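Local structure of endonuclease IV (Thermus thermophilus, 3AAM) at residues T29-A35 with L64-A70; G101-V107 with R133-E139; E229-F235 with F263-E269. The protein cleaves the phosphodiester backbone of DNA at apurinic or apyrimidinic sites during base excision repair, using a metal-dependent active site in a TIM barrel. All blocks are in the same frame, centred on the assembly; numbering follows the deposited sequence.

Interaction 1: residues T29-A35 with L64-A70. With PO4 (phosphate ion), chain C.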
loop_
_atom_site.group_PDB
_atom_site.type_symbol
_atom_site.label_atom_id
_atom_site.label_comp_id
_atom_site.label_asym_id
_atom_site.label_seq_id
_atom_site.Cartn_x
_atom_site.Cartn_y
_atom_site.Cartn_z
ATOM N N THR A 29 -5.484 -13.697 -3.142
ATOM C CA THR A 29 -4.628 -13.806 -4.315
ATOM C C THR A 29 -3.523 -12.754 -4.292
ATOM O O THR A 29 -2.826 -12.529 -5.283
ATOM C CB THR A 29 -5.436 -13.735 -5.634
ATOM O OG1 THR A 29 -6.297 -12.594 -5.631
ATOM C CG2 THR A 29 -6.282 -15.000 -5.791
ATOM N N ALA A 30 -3.361 -12.139 -3.125
ATOM C CA ALA A 30 -2.336 -11.134 -2.875
ATOM C C ALA A 30 -2.399 -10.815 -1.391
ATOM O O ALA A 30 -3.418 -11.062 -0.749
ATOM C CB ALA A 30 -2.609 -9.876 -3.694
ATOM N N PHE A 31 -1.311 -10.291 -0.835
ATOM C CA PHE A 31 -1.318 -9.925 0.577
ATOM C C PHE A 31 -0.277 -8.868 0.917
ATOM O O PHE A 31 0.634 -8.590 0.134
ATOM C CB PHE A 31 -1.158 -11.167 1.479
ATOM C CG PHE A 31 0.214 -11.783 1.457
ATOM C CD1 PHE A 31 1.185 -11.394 2.378
ATOM C CD2 PHE A 31 0.531 -12.766 0.529
ATOM C CE1 PHE A 31 2.457 -11.982 2.371
ATOM C CE2 PHE A 31 1.793 -13.355 0.515
ATOM C CZ PHE A 31 2.757 -12.964 1.436
ATOM N N GLN A 32 -0.443 -8.271 2.088
ATOM C CA GLN A 32 0.440 -7.219 2.562
ATOM C C GLN A 32 0.798 -7.476 4.017
ATOM O O GLN A 32 -0.011 -7.994 4.774
ATOM C CB GLN A 32 -0.275 -5.872 2.418
ATOM C CG GLN A 32 0.477 -4.674 2.962
ATOM C CD GLN A 32 -0.236 -3.373 2.658
ATOM O OE1 GLN A 32 -0.181 -2.871 1.536
ATOM N NE2 GLN A 32 -0.930 -2.831 3.654
ATOM N N ILE A 33 2.018 -7.106 4.391
ATOM C CA ILE A 33 2.507 -7.269 5.754
ATOM C C ILE A 33 3.424 -6.106 6.104
ATOM O O ILE A 33 3.779 -5.302 5.240
ATOM C CB ILE A 33 3.355 -8.547 5.906
ATOM C CG1 ILE A 33 4.508 -8.521 4.894
ATOM C CG2 ILE A 33 2.499 -9.792 5.704
ATOM C CD1 ILE A 33 5.556 -9.609 5.120
ATOM N N PHE A 34 3.782 -6.013 7.381
ATOM C CA PHE A 34 4.727 -5.002 7.841
ATOM C C PHE A 34 6.029 -5.792 7.917
ATOM O O PHE A 34 6.002 -7.023 7.878
ATOM C CB PHE A 34 4.384 -4.495 9.246
ATOM C CG PHE A 34 3.188 -3.589 9.306
ATOM C CD1 PHE A 34 3.127 -2.435 8.533
ATOM C CD2 PHE A 34 2.135 -3.872 10.172
ATOM C CE1 PHE A 34 2.034 -1.572 8.623
ATOM C CE2 PHE A 34 1.035 -3.015 10.270
ATOM C CZ PHE A 34 0.986 -1.864 9.492
ATOM N N ALA A 35 7.159 -5.098 8.018
ATOM C CA ALA A 35 8.455 -5.767 8.131
ATOM C C ALA A 35 8.874 -5.822 9.600
ATOM O O ALA A 35 9.880 -6.442 9.953
ATOM C CB ALA A 35 9.503 -5.031 7.303
ATOM N N LEU A 64 1.823 -15.679 -4.643
ATOM C CA LEU A 64 0.969 -14.501 -4.552
ATOM C C LEU A 64 1.760 -13.217 -4.373
ATOM O O LEU A 64 2.690 -13.159 -3.568
ATOM C CB LEU A 64 0.003 -14.633 -3.378
ATOM C CG LEU A 64 -1.206 -15.560 -3.471
ATOM C CD1 LEU A 64 -0.791 -16.968 -3.855
ATOM C CD2 LEU A 64 -1.906 -15.545 -2.123
ATOM N N PRO A 65 1.390 -12.167 -5.121
ATOM C CA PRO A 65 2.079 -10.882 -5.018
ATOM C C PRO A 65 2.021 -10.419 -3.574
ATOM O O PRO A 65 0.979 -10.530 -2.911
ATOM C CB PRO A 65 1.267 -9.982 -5.940
ATOM C CG PRO A 65 0.768 -10.928 -6.977
ATOM C CD PRO A 65 0.346 -12.121 -6.159
ATOM N N ALA A 66 3.139 -9.898 -3.087
ATOM C CA ALA A 66 3.211 -9.431 -1.716
ATOM C C ALA A 66 3.661 -7.983 -1.658
ATOM O O ALA A 66 4.380 -7.502 -2.537
ATOM C CB ALA A 66 4.165 -10.304 -0.923
ATOM N N VAL A 67 3.226 -7.290 -0.615
ATOM C CA VAL A 67 3.579 -5.898 -0.420
ATOM C C VAL A 67 3.967 -5.690 1.033
ATOM O O VAL A 67 3.320 -6.224 1.931
ATOM C CB VAL A 67 2.378 -4.957 -0.701
ATOM C CG1 VAL A 67 2.799 -3.513 -0.524
ATOM C CG2 VAL A 67 1.832 -5.193 -2.097
ATOM N N ILE A 68 5.031 -4.929 1.262
ATOM C CA ILE A 68 5.441 -4.611 2.619
ATOM C C ILE A 68 5.074 -3.147 2.839
ATOM O O ILE A 68 5.439 -2.281 2.041
ATOM C CB ILE A 68 6.960 -4.823 2.836
ATOM C CG1 ILE A 68 7.225 -6.310 3.092
ATOM C CG2 ILE A 68 7.456 -3.968 4.001
ATOM C CD1 ILE A 68 8.687 -6.678 3.266
ATOM N N HIS A 69 4.322 -2.883 3.903
ATOM C CA HIS A 69 3.908 -1.525 4.225
ATOM C C HIS A 69 4.858 -0.948 5.272
ATOM O O HIS A 69 5.182 -1.617 6.252
ATOM C CB HIS A 69 2.479 -1.525 4.789
ATOM C CG HIS A 69 1.779 -0.204 4.680
ATOM N ND1 HIS A 69 2.292 0.961 5.207
ATOM C CD2 HIS A 69 0.609 0.136 4.086
ATOM C CE1 HIS A 69 1.471 1.962 4.941
ATOM N NE2 HIS A 69 0.442 1.488 4.263
ATOM N N ALA A 70 5.316 0.279 5.052
ATOM C CA ALA A 70 6.193 0.948 6.008
ATOM C C ALA A 70 5.314 1.409 7.166
ATOM O O ALA A 70 4.099 1.544 7.017
ATOM C CB ALA A 70 6.869 2.151 5.349
HETATM P P PO4 C . -2.079 3.940 5.127
HETATM O O1 PO4 C . -2.012 3.288 6.558
HETATM O O2 PO4 C . -2.126 2.803 4.034
HETATM O O3 PO4 C . -3.359 4.820 5.022
HETATM O O4 PO4 C . -0.807 4.845 4.907
HETATM O O HOH W 1 7.304 -2.252 7.934
#

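Interaction 2: residues G101-V107 with R133-E139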
loop_
_atom_site.group_PDB
_atom_site.type_symbol
_atom_site.label_atom_id
_atom_site.label_comp_id
_atom_site.label_asym_id
_atom_site.label_seq_id
_atom_site.Cartn_x
_atom_site.Cartn_y
_atom_site.Cartn_z
ATOM N N GLY A 101 12.072 -11.384 -1.086
ATOM C CA GLY A 101 11.643 -11.509 -2.465
ATOM C C GLY A 101 10.321 -10.795 -2.693
ATOM O O GLY A 101 9.613 -11.074 -3.661
ATOM N N VAL A 102 9.977 -9.889 -1.779
ATOM C CA VAL A 102 8.746 -9.107 -1.882
ATOM C C VAL A 102 9.017 -8.002 -2.899
ATOM O O VAL A 102 9.958 -7.229 -2.743
ATOM C CB VAL A 102 8.367 -8.493 -0.517
ATOM C CG1 VAL A 102 7.210 -7.519 -0.683
ATOM C CG2 VAL A 102 7.979 -9.603 0.461
ATOM N N GLU A 103 8.188 -7.919 -3.934
ATOM C CA GLU A 103 8.408 -6.934 -4.987
ATOM C C GLU A 103 8.079 -5.478 -4.684
ATOM O O GLU A 103 8.626 -4.588 -5.332
ATOM C CB GLU A 103 7.663 -7.354 -6.259
ATOM C CG GLU A 103 8.025 -6.520 -7.484
ATOM C CD GLU A 103 7.366 -7.021 -8.753
ATOM O OE1 GLU A 103 7.582 -8.197 -9.115
ATOM O OE2 GLU A 103 6.632 -6.239 -9.392
ATOM N N TYR A 104 7.214 -5.222 -3.708
ATOM C CA TYR A 104 6.836 -3.844 -3.400
ATOM C C TYR A 104 6.862 -3.442 -1.932
ATOM O O TYR A 104 6.548 -4.237 -1.049
ATOM C CB TYR A 104 5.422 -3.552 -3.923
ATOM C CG TYR A 104 5.259 -3.698 -5.416
ATOM C CD1 TYR A 104 5.904 -2.829 -6.291
ATOM C CD2 TYR A 104 4.479 -4.720 -5.953
ATOM C CE1 TYR A 104 5.781 -2.975 -7.672
ATOM C CE2 TYR A 104 4.349 -4.876 -7.332
ATOM C CZ TYR A 104 5.004 -3.999 -8.183
ATOM O OH TYR A 104 4.898 -4.155 -9.546
ATOM N N VAL A 105 7.238 -2.189 -1.697
ATOM C CA VAL A 105 7.241 -1.590 -0.365
ATOM C C VAL A 105 6.452 -0.298 -0.567
ATOM O O VAL A 105 6.745 0.469 -1.481
ATOM C CB VAL A 105 8.667 -1.242 0.131
ATOM C CG1 VAL A 105 8.588 -0.398 1.402
ATOM C CG2 VAL A 105 9.442 -2.515 0.402
ATOM N N VAL A 106 5.442 -0.066 0.264
ATOM C CA VAL A 106 4.622 1.133 0.134
ATOM C C VAL A 106 4.717 1.997 1.386
ATOM O O VAL A 106 4.728 1.486 2.508
ATOM C CB VAL A 106 3.142 0.749 -0.156
ATOM C CG1 VAL A 106 2.587 -0.105 0.973
ATOM C CG2 VAL A 106 2.305 1.996 -0.356
ATOM N N VAL A 107 4.785 3.309 1.185
ATOM C CA VAL A 107 4.916 4.248 2.289
ATOM C C VAL A 107 4.093 5.496 2.036
ATOM O O VAL A 107 3.872 5.870 0.887
ATOM C CB VAL A 107 6.402 4.668 2.453
ATOM C CG1 VAL A 107 6.894 5.336 1.180
ATOM C CG2 VAL A 107 6.565 5.600 3.647
ATOM N N ARG A 133 14.533 -4.056 -7.999
ATOM C CA ARG A 133 13.662 -4.788 -7.091
ATOM C C ARG A 133 14.265 -4.743 -5.687
ATOM O O ARG A 133 15.458 -4.981 -5.513
ATOM C CB ARG A 133 13.546 -6.238 -7.564
ATOM C CG ARG A 133 12.494 -7.069 -6.859
ATOM C CD ARG A 133 12.676 -8.543 -7.192
ATOM N NE ARG A 133 11.628 -9.380 -6.617
ATOM C CZ ARG A 133 10.399 -9.479 -7.109
ATOM N NH1 ARG A 133 10.061 -8.793 -8.192
ATOM N NH2 ARG A 133 9.507 -10.263 -6.518
ATOM N N PRO A 134 13.448 -4.437 -4.665
ATOM C CA PRO A 134 12.018 -4.131 -4.742
ATOM C C PRO A 134 11.743 -2.712 -5.222
ATOM O O PRO A 134 12.648 -1.885 -5.311
ATOM C CB PRO A 134 11.550 -4.346 -3.309
ATOM C CG PRO A 134 12.717 -3.864 -2.525
ATOM C CD PRO A 134 13.891 -4.484 -3.259
ATOM N N VAL A 135 10.480 -2.444 -5.529
ATOM C CA VAL A 135 10.063 -1.127 -5.986
ATOM C C VAL A 135 9.361 -0.389 -4.847
ATOM O O VAL A 135 8.473 -0.939 -4.198
ATOM C CB VAL A 135 9.084 -1.237 -7.173
ATOM C CG1 VAL A 135 8.612 0.152 -7.592
ATOM C CG2 VAL A 135 9.763 -1.951 -8.342
ATOM N N LEU A 136 9.766 0.853 -4.607
ATOM C CA LEU A 136 9.156 1.669 -3.561
ATOM C C LEU A 136 7.963 2.420 -4.143
ATOM O O LEU A 136 8.075 3.070 -5.183
ATOM C CB LEU A 136 10.178 2.662 -2.998
ATOM C CG LEU A 136 9.701 3.635 -1.914
ATOM C CD1 LEU A 136 9.191 2.884 -0.690
ATOM C CD2 LEU A 136 10.865 4.541 -1.522
ATOM N N LEU A 137 6.825 2.316 -3.463
ATOM C CA LEU A 137 5.593 2.959 -3.890
ATOM C C LEU A 137 5.209 4.061 -2.919
ATOM O O LEU A 137 5.276 3.872 -1.706
ATOM C CB LEU A 137 4.454 1.938 -3.936
ATOM C CG LEU A 137 4.657 0.695 -4.794
ATOM C CD1 LEU A 137 3.424 -0.193 -4.722
ATOM C CD2 LEU A 137 4.938 1.119 -6.227
ATOM N N VAL A 138 4.814 5.214 -3.451
ATOM C CA VAL A 138 4.385 6.321 -2.605
ATOM C C VAL A 138 2.875 6.434 -2.766
ATOM O O VAL A 138 2.360 6.376 -3.882
ATOM C CB VAL A 138 5.055 7.660 -3.009
ATOM C CG1 VAL A 138 6.547 7.593 -2.720
ATOM C CG2 VAL A 138 4.814 7.954 -4.479
ATOM N N GLU A 139 2.169 6.579 -1.650
ATOM C CA GLU A 139 0.714 6.673 -1.683
ATOM C C GLU A 139 0.233 8.108 -1.780
ATOM O O GLU A 139 0.907 9.030 -1.327
ATOM C CB GLU A 139 0.100 6.083 -0.404
ATOM C CG GLU A 139 0.863 4.932 0.226
ATOM C CD GLU A 139 0.287 4.504 1.577
ATOM O OE1 GLU A 139 -0.136 5.380 2.368
ATOM O OE2 GLU A 139 0.275 3.286 1.856
#

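Interaction 3: residues E229-F235 with F263-E269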
loop_
_atom_site.group_PDB
_atom_site.type_symbol
_atom_site.label_atom_id
_atom_site.label_comp_id
_atom_site.label_asym_id
_atom_site.label_seq_id
_atom_site.Cartn_x
_atom_site.Cartn_y
_atom_site.Cartn_z
ATOM N N GLU A 229 -20.260 1.277 -3.804
ATOM C CA GLU A 229 -20.042 0.583 -5.065
ATOM C C GLU A 229 -19.063 1.299 -5.983
ATOM O O GLU A 229 -18.665 0.760 -7.016
ATOM C CB GLU A 229 -21.379 0.350 -5.776
ATOM C CG GLU A 229 -22.317 -0.580 -5.013
ATOM C CD GLU A 229 -21.818 -2.017 -4.946
ATOM O OE1 GLU A 229 -20.641 -2.269 -5.273
ATOM O OE2 GLU A 229 -22.609 -2.900 -4.552
ATOM N N GLY A 230 -18.669 2.513 -5.610
ATOM C CA GLY A 230 -17.704 3.234 -6.416
ATOM C C GLY A 230 -16.419 2.425 -6.473
ATOM O O GLY A 230 -15.705 2.434 -7.478
ATOM N N LEU A 231 -16.121 1.717 -5.386
ATOM C CA LEU A 231 -14.918 0.893 -5.330
ATOM C C LEU A 231 -15.022 -0.299 -6.269
ATOM O O LEU A 231 -14.009 -0.822 -6.733
ATOM C CB LEU A 231 -14.655 0.404 -3.902
ATOM C CG LEU A 231 -14.290 1.485 -2.885
ATOM C CD1 LEU A 231 -13.920 0.825 -1.570
ATOM C CD2 LEU A 231 -13.122 2.321 -3.405
ATOM N N LYS A 232 -16.247 -0.739 -6.545
ATOM C CA LYS A 232 -16.446 -1.849 -7.463
ATOM C C LYS A 232 -15.958 -1.406 -8.843
ATOM O O LYS A 232 -15.288 -2.158 -9.548
ATOM C CB LYS A 232 -17.929 -2.226 -7.539
ATOM C CG LYS A 232 -18.240 -3.306 -8.573
ATOM C CD LYS A 232 -19.744 -3.563 -8.701
ATOM C CE LYS A 232 -20.472 -2.344 -9.254
ATOM N NZ LYS A 232 -21.931 -2.591 -9.469
ATOM N N ARG A 233 -16.291 -0.172 -9.210
ATOM C CA ARG A 233 -15.900 0.376 -10.501
ATOM C C ARG A 233 -14.386 0.531 -10.634
ATOM O O ARG A 233 -13.840 0.412 -11.731
ATOM C CB ARG A 233 -16.603 1.715 -10.726
ATOM C CG ARG A 233 -18.108 1.583 -10.935
ATOM C CD ARG A 233 -18.463 1.424 -12.413
ATOM N NE ARG A 233 -17.903 0.216 -13.017
ATOM C CZ ARG A 233 -18.344 -1.016 -12.781
ATOM N NH1 ARG A 233 -17.771 -2.052 -13.378
ATOM N NH2 ARG A 233 -19.363 -1.211 -11.953
ATOM N N VAL A 234 -13.708 0.796 -9.520
ATOM C CA VAL A 234 -12.252 0.922 -9.541
ATOM C C VAL A 234 -11.643 -0.478 -9.655
ATOM O O VAL A 234 -10.765 -0.729 -10.487
ATOM C CB VAL A 234 -11.727 1.608 -8.249
ATOM C CG1 VAL A 234 -10.205 1.546 -8.193
ATOM C CG2 VAL A 234 -12.178 3.057 -8.218
ATOM N N PHE A 235 -12.128 -1.389 -8.821
ATOM C CA PHE A 235 -11.649 -2.763 -8.799
ATOM C C PHE A 235 -11.798 -3.442 -10.158
ATOM O O PHE A 235 -10.916 -4.185 -10.585
ATOM C CB PHE A 235 -12.433 -3.551 -7.739
ATOM C CG PHE A 235 -11.951 -4.968 -7.533
ATOM C CD1 PHE A 235 -10.673 -5.225 -7.044
ATOM C CD2 PHE A 235 -12.795 -6.042 -7.790
ATOM C CE1 PHE A 235 -10.243 -6.536 -6.808
ATOM C CE2 PHE A 235 -12.377 -7.354 -7.559
ATOM C CZ PHE A 235 -11.102 -7.601 -7.068
ATOM N N PHE A 263 -15.461 -8.896 -2.355
ATOM C CA PHE A 263 -14.403 -8.984 -3.364
ATOM C C PHE A 263 -14.758 -10.035 -4.402
ATOM O O PHE A 263 -14.661 -9.804 -5.600
ATOM C CB PHE A 263 -13.062 -9.398 -2.738
ATOM C CG PHE A 263 -12.157 -8.252 -2.385
ATOM C CD1 PHE A 263 -11.828 -7.283 -3.328
ATOM C CD2 PHE A 263 -11.582 -8.178 -1.119
ATOM C CE1 PHE A 263 -10.930 -6.256 -3.008
ATOM C CE2 PHE A 263 -10.685 -7.158 -0.787
ATOM C CZ PHE A 263 -10.358 -6.199 -1.732
ATOM N N ARG A 264 -15.171 -11.202 -3.925
ATOM C CA ARG A 264 -15.503 -12.301 -4.812
ATOM C C ARG A 264 -16.750 -12.068 -5.646
ATOM O O ARG A 264 -16.818 -12.511 -6.793
ATOM C CB ARG A 264 -15.585 -13.593 -3.996
ATOM C CG ARG A 264 -14.190 -14.053 -3.605
ATOM C CD ARG A 264 -14.138 -14.953 -2.388
ATOM N NE ARG A 264 -12.743 -15.267 -2.091
ATOM C CZ ARG A 264 -12.323 -15.929 -1.021
ATOM N NH1 ARG A 264 -13.191 -16.361 -0.113
ATOM N NH2 ARG A 264 -11.025 -16.165 -0.866
ATOM N N ALA A 265 -17.730 -11.365 -5.090
ATOM C CA ALA A 265 -18.944 -11.073 -5.839
ATOM C C ALA A 265 -18.560 -10.143 -6.982
ATOM O O ALA A 265 -19.004 -10.308 -8.119
ATOM C CB ALA A 265 -19.971 -10.409 -4.940
ATOM N N TRP A 266 -17.718 -9.164 -6.672
ATOM C CA TRP A 266 -17.271 -8.222 -7.685
ATOM C C TRP A 266 -16.451 -8.914 -8.757
ATOM O O TRP A 266 -16.638 -8.666 -9.941
ATOM C CB TRP A 266 -16.437 -7.103 -7.054
ATOM C CG TRP A 266 -17.231 -6.161 -6.218
ATOM C CD1 TRP A 266 -18.591 -6.088 -6.124
ATOM C CD2 TRP A 266 -16.714 -5.135 -5.364
ATOM N NE1 TRP A 266 -18.954 -5.083 -5.263
ATOM C CE2 TRP A 266 -17.821 -4.480 -4.784
ATOM C CE3 TRP A 266 -15.422 -4.704 -5.033
ATOM C CZ2 TRP A 266 -17.677 -3.416 -3.887
ATOM C CZ3 TRP A 266 -15.281 -3.644 -4.138
ATOM C CH2 TRP A 266 -16.402 -3.015 -3.578
ATOM N N LEU A 267 -15.545 -9.793 -8.338
ATOM C CA LEU A 267 -14.687 -10.494 -9.281
ATOM C C LEU A 267 -15.491 -11.275 -10.322
ATOM O O LEU A 267 -15.073 -11.386 -11.473
ATOM C CB LEU A 267 -13.735 -11.428 -8.529
ATOM C CG LEU A 267 -12.536 -11.967 -9.312
ATOM C CD1 LEU A 267 -11.732 -10.816 -9.912
ATOM C CD2 LEU A 267 -11.665 -12.792 -8.376
ATOM N N GLU A 268 -16.645 -11.802 -9.917
ATOM C CA GLU A 268 -17.506 -12.559 -10.830
ATOM C C GLU A 268 -18.118 -11.656 -11.895
ATOM O O GLU A 268 -18.613 -12.134 -12.916
ATOM C CB GLU A 268 -18.654 -13.231 -10.073
ATOM C CG GLU A 268 -18.298 -14.468 -9.284
ATOM C CD GLU A 268 -19.538 -15.155 -8.739
ATOM O OE1 GLU A 268 -20.315 -14.494 -8.015
ATOM O OE2 GLU A 268 -19.740 -16.350 -9.041
ATOM N N GLU A 269 -18.091 -10.352 -11.644
ATOM C CA GLU A 269 -18.664 -9.374 -12.565
ATOM C C GLU A 269 -17.638 -8.778 -13.522
ATOM O O GLU A 269 -17.969 -7.889 -14.306
ATOM C CB GLU A 269 -19.321 -8.238 -11.778
ATOM C CG GLU A 269 -20.466 -8.662 -10.872
ATOM C CD GLU A 269 -20.965 -7.518 -10.009
ATOM O OE1 GLU A 269 -21.357 -6.471 -10.567
ATOM O OE2 GLU A 269 -20.962 -7.662 -8.769
HETATM O O HOH W 2 -21.929 -5.461 -4.444
#

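Interaction 1: residues T29-A35 with L64-A70
F31 and A66, Q32 and V67, and I33 and I68 are paired as neighbours on two parallel strands, 31-34 and 66-69, whose axes come within 4.6 Å and cross at -30°. Four backbone hydrogen bonds knit them: the N-H groups of F31 and I33 give to the carbonyls of P65 and V67, while those of V67 and H69 give to F31 and I33. The last, from H69 N to I33 O at 2.8 Å, is the shortest. Past it a water takes over, accepting from A35 N and donating to H69 O.

On the side that packs against helices 15-26 and 82-100, F31 has CG wedged between its backbone N and carbonyl carbon (chi1 71°), which swings the ring back over the neighbouring strand; A66 CB sits over one face, 4.1 Å from the centroid. Farther along, CG1 of I33 meets CG1 of I68.

Q32 and H69 share the other side with V67. The extended Q32 chain carries its amide to the edge of the imidazole, NE2 3.4 Å from H69 CD2, with the two planes 76° apart; that NE2 is hydrogen-bonded to E248. The F34 ring runs alongside H69, turning its CD1 edge to H69 O at 3.2 Å.

H69 is gripped at both nitrogens: ND1 gives to a lone pair of A70 O at 2.6 Å, and NE2 donates to O2 of a phosphate, probably a crystallisation ion, at 2.9 Å. Held at both ends, the imidazole is fixed in rotation with one N-H turned to the anion, in a pocket where the H69 side chain is about 7 Å from the manganese.

Interaction 2: residues G101-V107 with R133-E139
R133 reaches back to G101 and E103 at the start of a beta-alpha-beta unit of the TIM barrel, in which helix 114-128 connects the parallel strands 104-107 and 135-139. From CB the arginine sets off with CG anti to the backbone N (chi1 -170°) and stays extended to NE, and it is the guanidinium that does the touching. NE lies 4.0 Å from G101 O, whereas CZ has E103 CB over one face at 3.6 Å. NH2 donates to G101 O at 3.0 Å, approaching from above the carbonyl plane. NH1 makes a salt bridge to E103 OE1 at 2.7 Å, meeting it on the anti side with the carboxylate turned 73° from the guanidinium. G101, at positive phi, is the C-prime residue of the Schellman motif ending helix 82-100, so the arginine also ties that helix end to the chain entering strand 135-139.

Five backbone hydrogen bonds then join the strands, from V135 N to E103 O through to E139 N to V107 O. Within the barrel, the Y104 ring lies alongside V135 and brings CD1 to L137 CD1. On the helix-facing side, L136 CD1 fits against CG1 of both V105 and V107.

E139 stands at the C-terminal end of its strand, on the metal side, its side chain about 6 Å from the manganese. That chain crosses V106 at about a right angle, with both CG and OE2 3.3 Å from V106 CG2.

Interaction 3: residues E229-F235 with F263-E269
W266 is the chief apolar piece between helix 230-235 and helix 263-267, pushing its indole between two axes that come no nearer than 10.4 Å and cross at -57°. K232 lies flat along one face of it. With CG anti to the backbone N, the aliphatic chain runs over the indole, and CG makes a CH-pi contact 3.7 Å from the centroid of the five-membered ring, only 7° off its normal. L231 CB adds to the packing near the far end of the six-membered ring, at CH2.

The other aromatic contacts centre on F235, whose CD2 comes to the edge of the indole and packs on W266 CB at 3.9 Å. CD1 of F263 lies over one face of the F235 ring, near its rim and 3.8 Å from F235 CZ; the two planes are inclined at 54°. F245 meets the F235 ring edge-to-face, and L205 of strand 202-208 touches both L231 and F235, so this apolar cluster continues onto the barrel wall.

Polar contacts gather at the margin. One water accepts from W266 NE1 and donates to E229 OE2 at 2.7 Å, joining the two segments beside the indole nitrogen. The bend at chi3 of K232 leaves NZ 4.1 Å from E269 OE1, beyond a salt bridge, though opposite charges so close may still attract weakly.

The centre of this contact is about 19 Å from that of the chain: it is helix-helix packing in the outer layer of a TIM barrel, between the C-terminal helix and the short helix ahead of strand 244-247.

How the interactions relate
Interactions 1, 2 and 3 follow one another in series along the chain, all within one TIM barrel. Interactions 1 and 2, with centres about 9 Å apart, are parallel pairs in the same barrel sheet: strand 66-69 lies directly beside strand 104-107, and I68 probably hydrogen-bonds through its backbone N and O to Y104 and V106. The two also converge at the metal-binding end, where H69 NE2 and E139 OE2 are 3.0 Å apart beside the phosphate. Interaction 3 is remote, its centre about 21 and 25 Å from theirs, and touches neither. It belongs to the helical shell, so the set samples both the barrel wall that carries the active site and the layer outside it.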